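Local coordinates for protein tryptophan synthase alpha chain (Campylobacter jejuni, PDB 3THA) that probably cleaves indoleglycerol phosphate to indole and glyceraldehyde 3-phosphate, as the alpha subunit of tryptophan synthase, in the last step of tryptophan biosynthesis, at residues D6-K9 against F10-E13; V109-A112 against K113-I117. All blocks are in the same frame, centred on the assembly; numbering follows the deposited sequence.

Contact 1: residues D6-K9 against F10-E13; sequences DFRK and FYKE
Phe10 N donates to Phe7 O at 2.9 Å, an i+3 to i bond with an N-H...O angle of 144° at the end of the short 3-10 segment 7-9; beyond it, Tyr11 alone has extended backbone angles. Ahead of the turn, the Asp6 carboxylate reaches forward over it: OD2 accepts a weak bond from Arg8 N, and OD1 forms a salt bridge with Lys9 NZ at 2.9 Å, met from above the carboxylate plane. Past the turn, the Phe10 ring sets its edge against two carbonyls, with CD1 3.8 Å from both Phe7 O and Asp6 O. Tyr11 swings its ring back beside Arg8 because CG lies between the backbone N and the carbonyl carbon (chi1 71°). Its CD1 comes within 3.5 Å of Phe7 O, and its OH rests on the aliphatic Arg8 CG at 3.5 Å. The two side chains run alongside in the same direction, while the guanidinium reaches on to the carbonyl of Asn199. Phe7 is buried, edge-to-face with Phe167. A short 3-10 segment with an Asp6-Lys9 salt bridge here lies in the loop leading to the first strand of a TIM barrel.

Contact 2: residues V109-A112 against K113-I117; sequences VKKA and KSLGI
Ala112 O, near the end of helix 105-114, accepts Ile117 N at 3.0 Å, and the methyl CB of Ala112 meets Ile117 CB at 3.9 Å. This is the tight side of the contact. Ile117 CG1 also comes within 3.3 Å of Ala112 O, placed there by a chi1 of -54° that sets it beside its own backbone N. Both residues are buried: Ala112 packs on Phe93 of strand 90-94, and Ile117 on Leu91 and Phe93 of that strand and on Leu82. Upstream, the helix keeps its regular i+4 bonds, Lys113 N to Val109 O and Ser114 N to Lys110 O. The pattern then frays, since Leu115 N divides itself between Lys111 O and Ala112 O in two weak bonds.

A partly exposed flank faces helix 75-83, where the bent Lys111 chain lies alongside Leu115, its CD 3.5 Å from Leu115 CD1, and both touch Phe79. The solvent side belongs to Lys110, Ser114 and Gly116. Ser114 OG turns back along the helix (chi1 62°) to donate to Lys111 O at 2.8 Å, giving that carbonyl a side-chain donor besides the weak one from Leu115 N. Lys110 heads away from the following segment and leans on Tyr140. Lys113 keeps its CB 3.5 Å from Val109 O, but the far end of the chain leads off, NZ donating to the carbonyl of Asn141.

Gly116, with a phi of 74°, reverses the chain, and its N bonds to Lys113 O at 3.3 Å. Together with Ile117 N to Ala112 O, this defines a Schellman motif with Gly116 as C-prime residue, here ending a TIM-barrel helix in the short link to the next strand.

In the fold
From the N terminus, the chain first makes contact 1, a turn closed within a few residues ahead of strand 15-21. It then passes through the first three strands of the parallel eight-stranded barrel and their helices before reaching contact 2, which ends helix 105-114 and delivers the chain to strand 117-121. The two lie in series, neither nested nor crossed; the centres of contact 1 and contact 2 are about 20 Å apart. Strand 90-94 is a shared neighbour: Phe7 touches its Val92 and Phe10 its Ala90, while contact 2 meets Leu91 and Phe93. Contact 1 thus ties the N-terminal lead-in to the barrel, and contact 2 joins the end of helix 105-114 to strand 90-94 and to helix 75-83.

Contact 1: residues D6-K9 against F10-E13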
loop_
_atom_site.group_PDB
_atom_site.type_symbol
_atom_site.label_atom_id
_atom_site.label_comp_id
_atom_site.label_asym_id
_atom_site.label_seq_id
_atom_site.Cartn_x
_atom_site.Cartn_y
_atom_site.Cartn_z
ATOM N N ASP B 6 23.650 -10.985 11.594
ATOM C CA ASP B 6 23.260 -10.624 12.950
ATOM C C ASP B 6 23.107 -9.115 12.985
ATOM O O ASP B 6 24.094 -8.389 12.887
ATOM C CB ASP B 6 24.275 -11.104 13.983
ATOM C CG ASP B 6 23.978 -10.584 15.395
ATOM O OD1 ASP B 6 24.560 -11.115 16.368
ATOM O OD2 ASP B 6 23.180 -9.634 15.548
ATOM N N PHE B 7 21.872 -8.654 13.133
ATOM C CA PHE B 7 21.593 -7.242 13.026
ATOM C C PHE B 7 22.177 -6.416 14.145
ATOM O O PHE B 7 22.481 -5.229 13.962
ATOM C CB PHE B 7 20.090 -6.986 12.941
ATOM C CG PHE B 7 19.578 -6.853 11.548
ATOM C CD1 PHE B 7 19.584 -5.633 10.908
ATOM C CD2 PHE B 7 19.100 -7.961 10.862
ATOM C CE1 PHE B 7 19.084 -5.521 9.594
ATOM C CE2 PHE B 7 18.603 -7.851 9.560
ATOM C CZ PHE B 7 18.576 -6.648 8.935
ATOM N N ARG B 8 22.321 -7.036 15.311
ATOM C CA ARG B 8 22.872 -6.348 16.463
ATOM C C ARG B 8 24.293 -5.850 16.217
ATOM O O ARG B 8 24.872 -5.080 17.052
ATOM C CB ARG B 8 22.816 -7.261 17.680
ATOM C CG ARG B 8 21.543 -7.098 18.433
ATOM C CD ARG B 8 21.711 -7.353 19.936
ATOM N NE ARG B 8 20.390 -7.279 20.542
ATOM C CZ ARG B 8 19.457 -8.216 20.404
ATOM N NH1 ARG B 8 19.690 -9.325 19.693
ATOM N NH2 ARG B 8 18.278 -8.026 20.964
ATOM N N LYS B 9 24.853 -6.297 15.083
ATOM C CA LYS B 9 26.198 -5.867 14.629
ATOM C C LYS B 9 26.205 -4.551 13.844
ATOM O O LYS B 9 27.267 -4.095 13.411
ATOM C CB LYS B 9 26.896 -6.982 13.829
ATOM C CG LYS B 9 27.870 -7.808 14.685
ATOM C CD LYS B 9 27.940 -9.277 14.260
ATOM C CE LYS B 9 28.310 -10.146 15.469
ATOM N NZ LYS B 9 27.354 -11.302 15.608
ATOM N N PHE B 10 25.026 -3.946 13.676
ATOM C CA PHE B 10 24.855 -2.797 12.802
ATOM C C PHE B 10 24.521 -1.504 13.519
ATOM O O PHE B 10 24.355 -0.470 12.881
ATOM C CB PHE B 10 23.809 -3.111 11.727
ATOM C CG PHE B 10 24.350 -3.951 10.608
ATOM C CD1 PHE B 10 24.249 -5.340 10.652
ATOM C CD2 PHE B 10 25.014 -3.356 9.535
ATOM C CE1 PHE B 10 24.786 -6.130 9.626
ATOM C CE2 PHE B 10 25.542 -4.140 8.501
ATOM C CZ PHE B 10 25.427 -5.533 8.546
ATOM N N TYR B 11 24.463 -1.563 14.846
ATOM C CA TYR B 11 24.072 -0.417 15.660
ATOM C C TYR B 11 24.610 -0.552 17.089
ATOM O O TYR B 11 24.970 -1.649 17.512
ATOM C CB TYR B 11 22.536 -0.259 15.633
ATOM C CG TYR B 11 21.745 -1.323 16.389
ATOM C CD1 TYR B 11 21.327 -2.492 15.767
ATOM C CD2 TYR B 11 21.421 -1.142 17.736
ATOM C CE1 TYR B 11 20.587 -3.462 16.484
ATOM C CE2 TYR B 11 20.708 -2.090 18.450
ATOM C CZ TYR B 11 20.289 -3.244 17.821
ATOM O OH TYR B 11 19.583 -4.158 18.555
ATOM N N LYS B 12 24.673 0.551 17.830
ATOM C CA LYS B 12 25.276 0.520 19.161
ATOM C C LYS B 12 24.254 0.383 20.300
ATOM O O LYS B 12 24.222 -0.642 20.987
ATOM C CB LYS B 12 26.212 1.710 19.381
ATOM C CG LYS B 12 27.216 1.942 18.225
ATOM C CD LYS B 12 28.067 3.194 18.446
ATOM C CE LYS B 12 28.842 3.599 17.195
ATOM N NZ LYS B 12 29.797 4.738 17.493
ATOM N N GLU B 13 23.439 1.411 20.531
ATOM C CA GLU B 13 22.372 1.292 21.536
ATOM C C GLU B 13 21.086 0.994 20.789
ATOM O O GLU B 13 20.511 -0.084 20.912
ATOM C CB GLU B 13 22.227 2.582 22.370
ATOM C CG GLU B 13 22.797 2.528 23.798
ATOM C CD GLU B 13 22.107 1.471 24.700
ATOM O OE1 GLU B 13 20.850 1.329 24.671
ATOM O OE2 GLU B 13 22.840 0.788 25.457
#

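Contact 2: residues V109-A112 against K113-I117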
loop_
_atom_site.group_PDB
_atom_site.type_symbol
_atom_site.label_atom_id
_atom_site.label_comp_id
_atom_site.label_asym_id
_atom_site.label_seq_id
_atom_site.Cartn_x
_atom_site.Cartn_y
_atom_site.Cartn_z
ATOM N N VAL B 109 16.418 -13.548 -5.173
ATOM C CA VAL B 109 16.989 -13.683 -3.852
ATOM C C VAL B 109 18.491 -13.806 -3.943
ATOM O O VAL B 109 19.196 -13.156 -3.194
ATOM C CB VAL B 109 16.380 -14.877 -3.055
ATOM C CG1 VAL B 109 17.002 -14.973 -1.656
ATOM C CG2 VAL B 109 14.878 -14.731 -2.943
ATOM N N LYS B 110 18.969 -14.636 -4.866
ATOM C CA LYS B 110 20.396 -14.784 -5.126
ATOM C C LYS B 110 21.003 -13.433 -5.522
ATOM O O LYS B 110 22.021 -13.012 -4.975
ATOM C CB LYS B 110 20.607 -15.828 -6.226
ATOM C CG LYS B 110 22.003 -15.857 -6.833
ATOM C CD LYS B 110 22.172 -17.149 -7.617
ATOM C CE LYS B 110 23.473 -17.197 -8.409
ATOM N NZ LYS B 110 23.879 -18.628 -8.674
ATOM N N LYS B 111 20.369 -12.757 -6.474
ATOM C CA LYS B 111 20.837 -11.445 -6.879
ATOM C C LYS B 111 20.949 -10.477 -5.711
ATOM O O LYS B 111 22.015 -9.888 -5.488
ATOM C CB LYS B 111 19.962 -10.865 -7.978
ATOM C CG LYS B 111 20.752 -10.623 -9.239
ATOM C CD LYS B 111 21.451 -9.295 -9.087
ATOM C CE LYS B 111 21.760 -8.641 -10.425
ATOM N NZ LYS B 111 22.825 -9.350 -11.211
ATOM N N ALA B 112 19.847 -10.312 -4.982
ATOM C CA ALA B 112 19.821 -9.462 -3.809
ATOM C C ALA B 112 21.000 -9.768 -2.872
ATOM O O ALA B 112 21.694 -8.849 -2.401
ATOM C CB ALA B 112 18.540 -9.638 -3.107
ATOM N N LYS B 113 21.272 -11.053 -2.658
ATOM C CA LYS B 113 22.338 -11.479 -1.740
ATOM C C LYS B 113 23.734 -11.199 -2.283
ATOM O O LYS B 113 24.636 -10.829 -1.532
ATOM C CB LYS B 113 22.186 -12.963 -1.377
ATOM C CG LYS B 113 23.316 -13.582 -0.509
ATOM C CD LYS B 113 23.238 -13.107 0.949
ATOM C CE LYS B 113 24.134 -13.918 1.878
ATOM N NZ LYS B 113 23.959 -13.475 3.294
ATOM N N SER B 114 23.925 -11.380 -3.583
ATOM C CA SER B 114 25.232 -11.096 -4.165
ATOM C C SER B 114 25.511 -9.605 -4.122
ATOM O O SER B 114 26.667 -9.189 -4.165
ATOM C CB SER B 114 25.341 -11.627 -5.591
ATOM O OG SER B 114 24.395 -11.018 -6.447
ATOM N N LEU B 115 24.453 -8.800 -3.990
ATOM C CA LEU B 115 24.604 -7.358 -3.959
ATOM C C LEU B 115 24.558 -6.761 -2.571
ATOM O O LEU B 115 24.243 -5.574 -2.442
ATOM C CB LEU B 115 23.568 -6.680 -4.878
ATOM C CG LEU B 115 24.035 -6.964 -6.322
ATOM C CD1 LEU B 115 22.963 -6.682 -7.304
ATOM C CD2 LEU B 115 25.375 -6.254 -6.731
ATOM N N GLY B 116 24.828 -7.578 -1.552
ATOM C CA GLY B 116 24.869 -7.119 -0.154
ATOM C C GLY B 116 23.547 -6.803 0.557
ATOM O O GLY B 116 23.534 -6.260 1.689
ATOM N N ILE B 117 22.431 -7.095 -0.091
ATOM C CA ILE B 117 21.143 -7.041 0.582
ATOM C C ILE B 117 21.077 -8.196 1.599
ATOM O O ILE B 117 21.411 -9.352 1.278
ATOM C CB ILE B 117 19.985 -7.157 -0.422
ATOM C CG1 ILE B 117 20.125 -6.095 -1.540
ATOM C CG2 ILE B 117 18.619 -7.189 0.320
ATOM C CD1 ILE B 117 19.619 -4.656 -1.231
#